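Local atomic coordinates of N-hydroxyarylamine O-acetyltransferase (Bacillus cereus, PDB entry 4DMO), a protein that probably transfers acetyl groups from acetyl-coenzyme A to arylamines and N-hydroxyarylamines. Residues Lys8-Arg13 and Lys61-Asn66; Gln36-Glu41 and Tyr72-Thr77; Pro217-Leu222 and Ser259-Thr264. All blocks are in the same frame, centred on the assembly; numbering follows the deposited sequence.

How the contacts relate
The three contacts run from the N-terminal helices to the last residues of the chain, with contact 2 in the middle. Its centre is about 11 Å from the centres of contacts 1 and 3. Contacts 1 and 2 share a salt bridge, Lys-61 NZ to Glu-73 OE1 at 2.9 Å. Contacts 2 and 3 meet in one sheet, where Phe-40 N lies 2.8 Å from Val-220 O. Contact 2 begins one residue after the start of helix 71-84, the end that in this family carries the cysteine of the catalytic triad, here Cys-His-Glu. None of the three includes Tyr-97, Trp-104, Trp-182, Thr-183 or Leu-184, which line the pocket of the bound piperidinium sulfonate.

Contact 1: residues Lys8-Arg13 and Lys61-Asn66; sequences KQFFAR and KILVNN
Arg-13 extends away from its backbone N (chi1 -176°) and bends at chi2 (68°), which carries the guanidinium to the last turn of helix 55-64 at Ile-62 and Leu-63. Leu-63 turns CG away from its carbonyl carbon, which directs its two methyl groups between Gln-9, Phe-10 and Arg-13. Arg-13 NE donates to Ile-62 O at 2.7 Å. The bond is fairly straight, and the oxygen lies in the guanidinium plane. The amide of Asn-66 stacks on one face of the same group, with the two planes 23° apart. Its ND2 gives a long bond of 3.3 Å to Val-64 O, from above the carbonyl plane. One water joins Arg-13 NH1 to Asn-66 O. The buried guanidinium is also held by Thr-37 O at NH2 and by Arg-67 O at NH1, so all three nitrogens have partners.

Apolar packing lies beside it. Leu-63 CD2 is 3.9 Å from Arg-13 CB and 4.0 Å from Phe-10 CD1. Gln-9 CB meets Leu-63 CB at 3.9 Å. Farther out, Val-64 CG2 packs against the amide end of Gln-9, 3.6 Å from Gln-9 NE2. A second water bridges Gln-9 O and Leu-63 O. This is helix-helix packing in the N-terminal helical bundle of the arylamine N-acetyltransferase fold, with a buried arginine that binds a carbonyl in the last turn of helix 55-64.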
ATOM      1  N   LYS A   8     -11.806  12.840   9.115  1.00 32.04           N
ATOM      2  CA  LYS A   8     -12.416  13.797   8.202  1.00 39.89           C
ATOM      3  C   LYS A   8     -11.522  14.030   6.970  1.00 27.33           C
ATOM      4  O   LYS A   8     -11.997  14.003   5.836  1.00 26.37           O
ATOM      5  CB  LYS A   8     -12.680  15.120   8.926  1.00 39.99           C
ATOM      6  CG  LYS A   8     -13.473  16.113   8.112  1.00 46.50           C
ATOM      7  CD  LYS A   8     -13.607  17.469   8.814  1.00 53.27           C
ATOM      8  CE  LYS A   8     -14.291  18.530   7.926  1.00 51.63           C
ATOM      9  NZ  LYS A   8     -14.226  19.901   8.533  1.00 67.19           N
ATOM     10  N   GLN A   9     -10.231  14.241   7.207  1.00 23.37           N
ATOM     11  CA  GLN A   9      -9.269  14.441   6.127  1.00 21.45           C
ATOM     12  C   GLN A   9      -9.159  13.204   5.254  1.00 25.00           C
ATOM     13  O   GLN A   9      -8.920  13.302   4.049  1.00 23.14           O
ATOM     14  CB  GLN A   9      -7.917  14.801   6.697  1.00 28.98           C
ATOM     15  CG  GLN A   9      -7.962  15.981   7.641  1.00 38.05           C
ATOM     16  CD  GLN A   9      -7.249  17.172   7.083  1.00 49.16           C
ATOM     17  OE1 GLN A   9      -7.312  17.448   5.873  1.00 51.20           O
ATOM     18  NE2 GLN A   9      -6.549  17.895   7.956  1.00 49.23           N
ATOM     19  N   PHE A  10      -9.334  12.040   5.871  1.00 24.86           N
ATOM     20  CA  PHE A  10      -9.284  10.776   5.168  1.00 24.54           C
ATOM     21  C   PHE A  10     -10.466  10.623   4.214  1.00 23.26           C
ATOM     22  O   PHE A  10     -10.273  10.318   3.051  1.00 21.10           O
ATOM     23  CB  PHE A  10      -9.221   9.626   6.178  1.00 25.15           C
ATOM     24  CG  PHE A  10      -8.864   8.297   5.572  1.00 23.15           C
ATOM     25  CD1 PHE A  10      -7.551   7.856   5.539  1.00 25.37           C
ATOM     26  CD2 PHE A  10      -9.845   7.477   5.055  1.00 27.05           C
ATOM     27  CE1 PHE A  10      -7.227   6.628   4.986  1.00 23.21           C
ATOM     28  CE2 PHE A  10      -9.522   6.252   4.496  1.00 25.87           C
ATOM     29  CZ  PHE A  10      -8.203   5.840   4.451  1.00 21.27           C
ATOM     30  N   PHE A  11     -11.691  10.821   4.690  1.00 30.23           N
ATOM     31  CA  PHE A  11     -12.839  10.751   3.788  1.00 27.28           C
ATOM     32  C   PHE A  11     -12.644  11.774   2.647  1.00 27.24           C
ATOM     33  O   PHE A  11     -12.893  11.486   1.470  1.00 24.75           O
ATOM     34  CB  PHE A  11     -14.151  11.048   4.525  1.00 30.44           C
ATOM     35  CG  PHE A  11     -14.566   9.985   5.525  1.00 37.00           C
ATOM     36  CD1 PHE A  11     -14.660  10.287   6.872  1.00 34.94           C
ATOM     37  CD2 PHE A  11     -14.877   8.699   5.120  1.00 32.29           C
ATOM     38  CE1 PHE A  11     -15.059   9.321   7.799  1.00 36.97           C
ATOM     39  CE2 PHE A  11     -15.267   7.749   6.039  1.00 36.65           C
ATOM     40  CZ  PHE A  11     -15.348   8.064   7.383  1.00 31.23           C
ATOM     41  N   ALA A  12     -12.181  12.967   3.003  1.00 22.14           N
ATOM     42  CA  ALA A  12     -11.956  14.018   2.018  1.00 28.71           C
ATOM     43  C   ALA A  12     -10.948  13.568   0.949  1.00 24.24           C
ATOM     44  O   ALA A  12     -11.177  13.726  -0.258  1.00 28.01           O
ATOM     45  CB  ALA A  12     -11.460  15.311   2.729  1.00 21.88           C
ATOM     46  N   ARG A  13      -9.827  13.016   1.403  1.00 20.59           N
ATOM     47  CA  ARG A  13      -8.799  12.511   0.501  1.00 23.10           C
ATOM     48  C   ARG A  13      -9.384  11.466  -0.459  1.00 20.46           C
ATOM     49  O   ARG A  13      -9.115  11.492  -1.670  1.00 21.92           O
ATOM     50  CB  ARG A  13      -7.624  11.945   1.308  1.00 22.52           C
ATOM     51  CG  ARG A  13      -6.457  11.491   0.456  1.00 22.94           C
ATOM     52  CD  ARG A  13      -5.755  12.678  -0.222  1.00 23.78           C
ATOM     53  NE  ARG A  13      -4.471  12.260  -0.746  1.00 15.81           N
ATOM     54  CZ  ARG A  13      -4.226  11.850  -1.983  1.00 14.24           C
ATOM     55  NH1 ARG A  13      -2.990  11.466  -2.309  1.00 19.82           N
ATOM     56  NH2 ARG A  13      -5.181  11.804  -2.891  1.00 17.65           N
ATOM     57  N   LYS A  61       1.363  14.555   5.162  1.00 25.79           N
ATOM     58  CA  LYS A  61       1.899  14.148   3.866  1.00 18.85           C
ATOM     59  C   LYS A  61       0.793  13.607   2.947  1.00 14.11           C
ATOM     60  O   LYS A  61       0.608  14.085   1.816  1.00 16.43           O
ATOM     61  CB  LYS A  61       3.030  13.106   4.031  1.00 12.27           C
ATOM     62  CG  LYS A  61       3.662  12.733   2.691  1.00 20.03           C
ATOM     63  CD  LYS A  61       4.490  11.452   2.702  1.00 17.99           C
ATOM     64  CE  LYS A  61       5.113  11.193   1.325  1.00 13.80           C
ATOM     65  NZ  LYS A  61       5.246   9.711   1.066  1.00 19.67           N
ATOM     66  N   ILE A  62       0.027  12.641   3.438  1.00 14.08           N
ATOM     67  CA  ILE A  62      -0.895  11.908   2.591  1.00 15.45           C
ATOM     68  C   ILE A  62      -2.226  12.614   2.444  1.00 20.47           C
ATOM     69  O   ILE A  62      -2.765  12.699   1.346  1.00 18.60           O
ATOM     70  CB  ILE A  62      -1.210  10.459   3.161  1.00 19.20           C
ATOM     71  CG1 ILE A  62       0.057   9.658   3.421  1.00 19.05           C
ATOM     72  CG2 ILE A  62      -2.088   9.671   2.209  1.00 14.83           C
ATOM     73  CD1 ILE A  62       0.709   9.153   2.193  1.00 24.10           C
ATOM     74  N   LEU A  63      -2.792  13.071   3.556  1.00 23.54           N
ATOM     75  CA  LEU A  63      -4.163  13.580   3.522  1.00 27.07           C
ATOM     76  C   LEU A  63      -4.206  15.077   3.210  1.00 22.20           C
ATOM     77  O   LEU A  63      -4.996  15.526   2.388  1.00 30.45           O
ATOM     78  CB  LEU A  63      -4.896  13.278   4.834  1.00 27.60           C
ATOM     79  CG  LEU A  63      -4.814  11.834   5.311  1.00 23.97           C
ATOM     80  CD1 LEU A  63      -5.602  11.644   6.593  1.00 20.67           C
ATOM     81  CD2 LEU A  63      -5.313  10.867   4.242  1.00 32.64           C
ATOM     82  N   VAL A  64      -3.332  15.842   3.841  1.00 23.32           N
ATOM     83  CA  VAL A  64      -3.325  17.284   3.646  1.00 21.98           C
ATOM     84  C   VAL A  64      -2.590  17.648   2.361  1.00 22.67           C
ATOM     85  O   VAL A  64      -3.145  18.335   1.511  1.00 20.42           O
ATOM     86  CB  VAL A  64      -2.687  18.027   4.854  1.00 27.88           C
ATOM     87  CG1 VAL A  64      -2.609  19.536   4.582  1.00 34.67           C
ATOM     88  CG2 VAL A  64      -3.475  17.756   6.143  1.00 25.57           C
ATOM     89  N   ASN A  65      -1.357  17.174   2.211  1.00 17.83           N
ATOM     90  CA  ASN A  65      -0.547  17.545   1.049  1.00 18.60           C
ATOM     91  C   ASN A  65      -0.754  16.654  -0.192  1.00 19.44           C
ATOM     92  O   ASN A  65      -0.055  16.778  -1.179  1.00 22.57           O
ATOM     93  CB  ASN A  65       0.927  17.576   1.448  1.00 18.41           C
ATOM     94  CG  ASN A  65       1.248  18.751   2.361  1.00 27.56           C
ATOM     95  OD1 ASN A  65       0.531  19.741   2.363  1.00 30.33           O
ATOM     96  ND2 ASN A  65       2.327  18.648   3.124  1.00 24.11           N
ATOM     97  N   ASN A  66      -1.735  15.772  -0.116  1.00 16.77           N
ATOM     98  CA  ASN A  66      -2.167  14.916  -1.218  1.00 19.96           C
ATOM     99  C   ASN A  66      -1.039  14.137  -1.912  1.00 20.34           C
ATOM    100  O   ASN A  66      -1.024  14.006  -3.127  1.00 17.47           O
ATOM    101  CB  ASN A  66      -2.998  15.733  -2.224  1.00 18.07           C
ATOM    102  CG  ASN A  66      -4.469  15.806  -1.818  1.00 26.43           C
ATOM    103  OD1 ASN A  66      -5.354  15.276  -2.499  1.00 27.61           O
ATOM    104  ND2 ASN A  66      -4.729  16.426  -0.658  1.00 27.50           N
TER
HETATM  105  O   HOH W   1      -7.825  15.431   2.804  1.00 27.95           O
HETATM  106  O   HOH W   2      -1.996  11.966  -4.764  1.00 14.88           O

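Contact 2: residues Gln36-Glu41 and Tyr72-Thr77; sequences QTVPFE and YELNPT
Leu-74 points from helix 71-84 toward the chain that leaves helix 27-37 and enters strand 40-41, and its two methyl groups meet different partners. Leu-74 CD2 touches Val-38 CG1 at 3.6 Å. These two side chains run past each other in opposite directions. Val-38 CG1 is anti to the backbone N (chi1 -170°), which sets this branch against the leucine. The other methyl, CD1, comes to the edge of the Phe-40 ring, near its plane, 4.4 Å from Phe-40 CD1. It also lies 3.9 Å from Pro-39 O. No hydrogen bond crosses between the segments.

Glu-41 and Glu-73 lie to one side of this apolar contact. Glu-41 OE1 and Glu-73 OE2 stay 6.3 Å apart. Salt bridges from Arg-67 to Glu-41 and from Lys-61 to Glu-73 probably offset the charges. Asn-44 donates a hydrogen bond to Glu-73.

Within the helix, Glu-73 O accepts from Thr-77 OG1 at 2.6 Å and from Thr-77 N at 3.1 Å, on opposite faces of its plane. The helix is kinked at Pro-76. Helix 71-84 probably corresponds to the helix of the papain-like fold that carries the catalytic cysteine at its N-terminal end; here it packs on the chain leading into strand 40-41.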
ATOM      1  N   GLN A  36      -7.832   4.327  -5.711  1.00 16.42           N
ATOM      2  CA  GLN A  36      -8.102   5.246  -6.819  1.00 18.30           C
ATOM      3  C   GLN A  36      -7.470   6.626  -6.590  1.00 19.43           C
ATOM      4  O   GLN A  36      -7.178   7.357  -7.544  1.00 15.50           O
ATOM      5  CB  GLN A  36      -9.622   5.350  -7.086  1.00 20.06           C
ATOM      6  CG  GLN A  36     -10.265   4.041  -7.612  1.00 17.07           C
ATOM      7  CD  GLN A  36      -9.620   3.521  -8.923  1.00 20.51           C
ATOM      8  OE1 GLN A  36      -9.447   4.252  -9.885  1.00 22.51           O
ATOM      9  NE2 GLN A  36      -9.308   2.240  -8.952  1.00 21.55           N
ATOM     10  N   THR A  37      -7.206   6.963  -5.328  1.00 17.42           N
ATOM     11  CA  THR A  37      -6.802   8.324  -4.991  1.00 13.48           C
ATOM     12  C   THR A  37      -5.378   8.477  -4.454  1.00 15.42           C
ATOM     13  O   THR A  37      -4.747   9.475  -4.721  1.00 12.89           O
ATOM     14  CB  THR A  37      -7.819   9.011  -3.977  1.00 19.97           C
ATOM     15  OG1 THR A  37      -7.963   8.228  -2.775  1.00 16.08           O
ATOM     16  CG2 THR A  37      -9.203   9.270  -4.627  1.00 16.13           C
ATOM     17  N   VAL A  38      -4.895   7.509  -3.687  1.00 13.36           N
ATOM     18  CA  VAL A  38      -3.579   7.582  -3.096  1.00 11.34           C
ATOM     19  C   VAL A  38      -2.631   6.670  -3.815  1.00 14.85           C
ATOM     20  O   VAL A  38      -2.781   5.456  -3.791  1.00 15.94           O
ATOM     21  CB  VAL A  38      -3.586   7.173  -1.630  1.00 11.91           C
ATOM     22  CG1 VAL A  38      -2.259   7.497  -1.003  1.00 12.60           C
ATOM     23  CG2 VAL A  38      -4.714   7.874  -0.892  1.00 13.80           C
ATOM     24  N   PRO A  39      -1.651   7.256  -4.492  1.00 13.22           N
ATOM     25  CA  PRO A  39      -0.713   6.432  -5.235  1.00 16.37           C
ATOM     26  C   PRO A  39       0.409   5.843  -4.380  1.00 17.83           C
ATOM     27  O   PRO A  39       0.761   6.340  -3.299  1.00 14.59           O
ATOM     28  CB  PRO A  39      -0.147   7.405  -6.257  1.00 15.60           C
ATOM     29  CG  PRO A  39      -0.247   8.705  -5.622  1.00 17.18           C
ATOM     30  CD  PRO A  39      -1.437   8.683  -4.726  1.00 10.72           C
ATOM     31  N   PHE A  40       0.969   4.756  -4.906  1.00 16.16           N
ATOM     32  CA  PHE A  40       2.184   4.163  -4.394  1.00 15.14           C
ATOM     33  C   PHE A  40       3.320   4.959  -4.984  1.00 14.68           C
ATOM     34  O   PHE A  40       3.463   5.017  -6.210  1.00 18.59           O
ATOM     35  CB  PHE A  40       2.243   2.688  -4.843  1.00 19.81           C
ATOM     36  CG  PHE A  40       3.383   1.878  -4.241  1.00 12.94           C
ATOM     37  CD1 PHE A  40       3.303   1.392  -2.949  1.00 11.54           C
ATOM     38  CD2 PHE A  40       4.502   1.584  -4.983  1.00 11.67           C
ATOM     39  CE1 PHE A  40       4.350   0.637  -2.398  1.00 12.78           C
ATOM     40  CE2 PHE A  40       5.537   0.815  -4.455  1.00 15.97           C
ATOM     41  CZ  PHE A  40       5.471   0.347  -3.168  1.00 12.15           C
ATOM     42  N   GLU A  41       4.097   5.627  -4.133  1.00 14.07           N
ATOM     43  CA  GLU A  41       5.207   6.465  -4.615  1.00 10.42           C
ATOM     44  C   GLU A  41       6.361   6.578  -3.617  1.00 11.36           C
ATOM     45  O   GLU A  41       6.180   6.510  -2.400  1.00 10.73           O
ATOM     46  CB  GLU A  41       4.718   7.861  -4.984  1.00 13.85           C
ATOM     47  CG  GLU A  41       4.008   8.578  -3.847  1.00 15.42           C
ATOM     48  CD  GLU A  41       4.647   9.898  -3.465  1.00 17.32           C
ATOM     49  OE1 GLU A  41       5.894   9.974  -3.340  1.00 12.04           O
ATOM     50  OE2 GLU A  41       3.883  10.837  -3.243  1.00 15.89           O
ATOM     51  N   TYR A  72       5.002   1.216   4.238  1.00 13.57           N
ATOM     52  CA  TYR A  72       5.144   1.615   5.624  1.00 13.80           C
ATOM     53  C   TYR A  72       4.561   2.987   5.887  1.00 16.03           C
ATOM     54  O   TYR A  72       4.599   3.457   7.031  1.00 14.10           O
ATOM     55  CB  TYR A  72       6.637   1.587   6.060  1.00 21.32           C
ATOM     56  CG  TYR A  72       7.565   2.360   5.129  1.00 12.87           C
ATOM     57  CD1 TYR A  72       8.371   1.695   4.202  1.00 13.36           C
ATOM     58  CD2 TYR A  72       7.591   3.743   5.135  1.00 10.27           C
ATOM     59  CE1 TYR A  72       9.209   2.404   3.322  1.00 16.48           C
ATOM     60  CE2 TYR A  72       8.417   4.451   4.264  1.00 14.64           C
ATOM     61  CZ  TYR A  72       9.227   3.786   3.375  1.00 15.64           C
ATOM     62  OH  TYR A  72      10.018   4.492   2.522  1.00  9.92           O
ATOM     63  N   GLU A  73       4.077   3.643   4.827  1.00 12.40           N
ATOM     64  CA  GLU A  73       3.300   4.868   4.968  1.00 13.61           C
ATOM     65  C   GLU A  73       1.805   4.614   4.691  1.00 16.56           C
ATOM     66  O   GLU A  73       0.947   5.096   5.424  1.00 17.34           O
ATOM     67  CB  GLU A  73       3.848   5.972   4.045  1.00 17.78           C
ATOM     68  CG  GLU A  73       5.288   6.374   4.325  1.00 15.53           C
ATOM     69  CD  GLU A  73       5.909   7.238   3.210  1.00 15.73           C
ATOM     70  OE1 GLU A  73       6.314   8.387   3.474  1.00 14.97           O
ATOM     71  OE2 GLU A  73       5.982   6.777   2.059  1.00 18.04           O
ATOM     72  N   LEU A  74       1.474   3.871   3.636  1.00 14.12           N
ATOM     73  CA  LEU A  74       0.045   3.696   3.271  1.00 14.62           C
ATOM     74  C   LEU A  74      -0.661   2.797   4.270  1.00 13.47           C
ATOM     75  O   LEU A  74      -1.776   3.086   4.678  1.00 15.77           O
ATOM     76  CB  LEU A  74      -0.140   3.137   1.853  1.00  9.03           C
ATOM     77  CG  LEU A  74       0.476   3.973   0.714  1.00 14.34           C
ATOM     78  CD1 LEU A  74       0.191   3.442  -0.702  1.00 16.52           C
ATOM     79  CD2 LEU A  74       0.008   5.387   0.816  1.00 14.67           C
ATOM     80  N   ASN A  75      -0.027   1.709   4.693  1.00 13.63           N
ATOM     81  CA  ASN A  75      -0.710   0.817   5.611  1.00 17.69           C
ATOM     82  C   ASN A  75      -0.884   1.385   7.023  1.00 15.64           C
ATOM     83  O   ASN A  75      -1.959   1.233   7.623  1.00 17.05           O
ATOM     84  CB  ASN A  75      -0.068  -0.574   5.605  1.00 13.49           C
ATOM     85  CG  ASN A  75      -0.453  -1.349   4.393  1.00 14.36           C
ATOM     86  OD1 ASN A  75      -1.578  -1.253   3.931  1.00 13.41           O
ATOM     87  ND2 ASN A  75       0.494  -2.081   3.824  1.00 13.68           N
ATOM     88  N   PRO A  76       0.137   2.086   7.548  1.00 20.85           N
ATOM     89  CA  PRO A  76      -0.128   2.774   8.821  1.00 17.53           C
ATOM     90  C   PRO A  76      -1.170   3.882   8.682  1.00 18.35           C
ATOM     91  O   PRO A  76      -1.955   4.081   9.603  1.00 18.03           O
ATOM     92  CB  PRO A  76       1.229   3.345   9.195  1.00 18.10           C
ATOM     93  CG  PRO A  76       2.208   2.367   8.564  1.00 20.66           C
ATOM     94  CD  PRO A  76       1.572   2.039   7.238  1.00 15.82           C
ATOM     95  N   THR A  77      -1.213   4.564   7.546  1.00 14.49           N
ATOM     96  CA  THR A  77      -2.270   5.547   7.322  1.00 20.25           C
ATOM     97  C   THR A  77      -3.645   4.915   7.503  1.00 19.98           C
ATOM     98  O   THR A  77      -4.510   5.492   8.139  1.00 14.67           O
ATOM     99  CB  THR A  77      -2.206   6.170   5.900  1.00 16.86           C
ATOM    100  OG1 THR A  77      -0.980   6.861   5.743  1.00 13.85           O
ATOM    101  CG2 THR A  77      -3.340   7.157   5.667  1.00 22.78           C
TER

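Contact 3: residues Pro217-Leu222 and Ser259-Thr264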
ATOM      1  N   PRO A 217      12.845   7.174  -9.394  1.00 24.20           N
ATOM      2  CA  PRO A 217      11.420   7.406  -9.105  1.00 21.85           C
ATOM      3  C   PRO A 217      10.557   6.244  -9.548  1.00 21.34           C
ATOM      4  O   PRO A 217      10.765   5.695 -10.626  1.00 20.31           O
ATOM      5  CB  PRO A 217      11.083   8.621  -9.956  1.00 27.87           C
ATOM      6  CG  PRO A 217      12.454   9.316 -10.176  1.00 28.26           C
ATOM      7  CD  PRO A 217      13.402   8.184 -10.304  1.00 23.28           C
ATOM      8  N   LEU A 218       9.589   5.905  -8.706  1.00 19.88           N
ATOM      9  CA  LEU A 218       8.639   4.845  -8.950  1.00 23.76           C
ATOM     10  C   LEU A 218       7.272   5.319  -8.430  1.00 22.14           C
ATOM     11  O   LEU A 218       7.125   5.632  -7.247  1.00 19.73           O
ATOM     12  CB  LEU A 218       9.110   3.616  -8.203  1.00 19.27           C
ATOM     13  CG  LEU A 218       8.602   2.245  -8.584  1.00 40.69           C
ATOM     14  CD1 LEU A 218       9.435   1.202  -7.824  1.00 42.07           C
ATOM     15  CD2 LEU A 218       7.151   2.097  -8.244  1.00 38.67           C
ATOM     16  N   ILE A 219       6.291   5.425  -9.317  1.00 19.69           N
ATOM     17  CA  ILE A 219       4.936   5.837  -8.932  1.00 22.01           C
ATOM     18  C   ILE A 219       3.919   4.940  -9.626  1.00 26.19           C
ATOM     19  O   ILE A 219       3.901   4.889 -10.845  1.00 19.11           O
ATOM     20  CB  ILE A 219       4.595   7.273  -9.351  1.00 19.32           C
ATOM     21  CG1 ILE A 219       5.588   8.306  -8.770  1.00 15.11           C
ATOM     22  CG2 ILE A 219       3.190   7.607  -8.896  1.00 19.91           C
ATOM     23  CD1 ILE A 219       6.686   8.661  -9.719  1.00 28.01           C
ATOM     24  N   VAL A 220       3.051   4.273  -8.862  1.00 20.36           N
ATOM     25  CA  VAL A 220       1.968   3.504  -9.468  1.00 19.91           C
ATOM     26  C   VAL A 220       0.635   3.809  -8.767  1.00 21.91           C
ATOM     27  O   VAL A 220       0.590   4.080  -7.569  1.00 16.71           O
ATOM     28  CB  VAL A 220       2.270   1.985  -9.428  1.00 21.02           C
ATOM     29  CG1 VAL A 220       2.532   1.549  -8.053  1.00 24.78           C
ATOM     30  CG2 VAL A 220       1.108   1.159  -9.959  1.00 25.44           C
ATOM     31  N   LYS A 221      -0.443   3.787  -9.544  1.00 15.07           N
ATOM     32  CA  LYS A 221      -1.775   3.964  -9.015  1.00 16.32           C
ATOM     33  C   LYS A 221      -2.801   3.238  -9.856  1.00 14.52           C
ATOM     34  O   LYS A 221      -2.744   3.283 -11.078  1.00 14.28           O
ATOM     35  CB  LYS A 221      -2.146   5.423  -8.990  1.00 12.61           C
ATOM     36  CG  LYS A 221      -3.359   5.676  -8.156  1.00 13.09           C
ATOM     37  CD  LYS A 221      -3.706   7.169  -8.053  1.00 18.46           C
ATOM     38  CE  LYS A 221      -4.189   7.760  -9.351  1.00 20.86           C
ATOM     39  NZ  LYS A 221      -5.429   7.101  -9.770  1.00 15.02           N
ATOM     40  N   LEU A 222      -3.747   2.581  -9.198  1.00 14.94           N
ATOM     41  CA  LEU A 222      -4.880   2.016  -9.927  1.00 18.63           C
ATOM     42  C   LEU A 222      -5.721   3.137 -10.484  1.00 18.53           C
ATOM     43  O   LEU A 222      -5.734   4.265  -9.978  1.00 18.07           O
ATOM     44  CB  LEU A 222      -5.727   1.114  -9.030  1.00 14.75           C
ATOM     45  CG  LEU A 222      -4.859  -0.032  -8.478  1.00 12.23           C
ATOM     46  CD1 LEU A 222      -5.729  -1.003  -7.785  1.00  8.21           C
ATOM     47  CD2 LEU A 222      -4.033  -0.728  -9.567  1.00 13.37           C
ATOM     48  N   SER A 259      -1.081  15.480 -13.075  1.00 18.35           N
ATOM     49  CA  SER A 259      -2.251  15.090 -13.872  1.00 22.45           C
ATOM     50  C   SER A 259      -2.672  13.619 -13.700  1.00 24.62           C
ATOM     51  O   SER A 259      -3.867  13.296 -13.704  1.00 27.21           O
ATOM     52  CB  SER A 259      -1.963  15.368 -15.351  1.00 21.04           C
ATOM     53  OG  SER A 259      -1.958  16.753 -15.550  1.00 43.09           O
ATOM     54  N   LYS A 260      -1.707  12.710 -13.594  1.00 22.33           N
ATOM     55  CA  LYS A 260      -2.053  11.303 -13.417  1.00 19.25           C
ATOM     56  C   LYS A 260      -2.130  10.899 -11.963  1.00 12.23           C
ATOM     57  O   LYS A 260      -2.863  10.004 -11.622  1.00 16.85           O
ATOM     58  CB  LYS A 260      -1.076  10.389 -14.174  1.00 17.56           C
ATOM     59  CG  LYS A 260      -1.011  10.677 -15.682  1.00 35.97           C
ATOM     60  CD  LYS A 260      -1.916   9.743 -16.529  1.00 37.16           C
ATOM     61  CE  LYS A 260      -2.221  10.343 -17.924  1.00 49.41           C
ATOM     62  NZ  LYS A 260      -3.020  11.639 -17.877  1.00 46.22           N
ATOM     63  N   PHE A 261      -1.383  11.530 -11.083  1.00 13.70           N
ATOM     64  CA  PHE A 261      -1.300  10.983  -9.740  1.00 14.05           C
ATOM     65  C   PHE A 261      -1.649  11.943  -8.610  1.00 17.41           C
ATOM     66  O   PHE A 261      -1.713  11.521  -7.455  1.00 15.65           O
ATOM     67  CB  PHE A 261       0.089  10.384  -9.488  1.00 13.93           C
ATOM     68  CG  PHE A 261       0.493   9.352 -10.484  1.00 16.00           C
ATOM     69  CD1 PHE A 261       1.424   9.647 -11.477  1.00 19.92           C
ATOM     70  CD2 PHE A 261      -0.042   8.076 -10.438  1.00 19.99           C
ATOM     71  CE1 PHE A 261       1.819   8.678 -12.387  1.00 17.26           C
ATOM     72  CE2 PHE A 261       0.348   7.114 -11.361  1.00 19.65           C
ATOM     73  CZ  PHE A 261       1.286   7.421 -12.331  1.00 19.91           C
ATOM     74  N   GLY A 262      -1.866  13.221  -8.924  1.00 18.59           N
ATOM     75  CA  GLY A 262      -2.260  14.196  -7.918  1.00 12.01           C
ATOM     76  C   GLY A 262      -1.075  14.537  -7.053  1.00 17.68           C
ATOM     77  O   GLY A 262      -1.225  14.997  -5.916  1.00 18.21           O
ATOM     78  N   ILE A 263       0.122  14.306  -7.595  1.00 17.45           N
ATOM     79  CA  ILE A 263       1.339  14.588  -6.853  1.00 16.83           C
ATOM     80  C   ILE A 263       1.951  15.927  -7.274  1.00 21.07           C
ATOM     81  O   ILE A 263       2.165  16.183  -8.458  1.00 19.24           O
ATOM     82  CB  ILE A 263       2.384  13.489  -7.039  1.00 17.03           C
ATOM     83  CG1 ILE A 263       1.936  12.203  -6.358  1.00 15.88           C
ATOM     84  CG2 ILE A 263       3.699  13.913  -6.390  1.00 19.63           C
ATOM     85  CD1 ILE A 263       2.838  11.028  -6.630  1.00 21.09           C
ATOM     86  N   THR A 264       2.197  16.785  -6.289  1.00 22.82           N
ATOM     87  CA  THR A 264       2.937  18.032  -6.493  1.00 21.31           C
ATOM     88  C   THR A 264       3.980  18.098  -5.411  1.00 25.42           C
ATOM     89  O   THR A 264       3.650  18.012  -4.224  1.00 29.65           O
ATOM     90  CB  THR A 264       2.033  19.257  -6.386  1.00 30.62           C
ATOM     91  OG1 THR A 264       0.994  19.167  -7.366  1.00 30.99           O
ATOM     92  CG2 THR A 264       2.833  20.538  -6.595  1.00 27.43           C
TER
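CH-pi packing joins Ile-219 to Phe-261. The CG2 methyl of Ile-219 sits over the centre of the Phe-261 ring, 3.5 Å from the centroid and only 8° off the ring normal. This CG2 branch is anti to the backbone N of Ile-219, which turns it to the ring. The opposite face of the ring is met, nearer its rim, by CB of Lys-260, the residue just before it. The ring is therefore held between an isoleucine of the strand and its neighbour in sequence.

Two further apolar contacts lie beside it. Lys-221 CB meets the ring at its edge, near the ring plane, 3.7 Å from Phe-261 CD2. Ile-263 CD1 reaches Ile-219 CG2 at 4.1 Å. Ile-219 and Lys-221 both point toward 259-264, while Val-220 between them points away, as alternation along a strand requires. Ala-228 and Leu-230 of the next strand also touch Phe-261.

The Lys-221 chain bends at chi3 (69°), which brings Lys-221 CE into van der Waals approach with Lys-260 O at 3.5 Å. It bends again at chi4 (62°), which turns NZ to Leu-222 O, to which Lys-221 NZ donates at 2.9 Å. Gln-36 O takes a second bond from NZ. One carbonyl partner is on its own strand and the other at the end of helix 27-37. No hydrogen bond crosses between the segments.

Gly-262 follows Phe-261 with positive phi, and Ile-263 again turns inward. Leu-257 and Tyr-253, about one and two turns earlier than Phe-261, also touch Ile-219. The arrangement is helix-on-sheet packing: the C-terminal helix 250-261 lies against the antiparallel sheet of the C-terminal alpha-beta domain of the arylamine N-acetyltransferase fold.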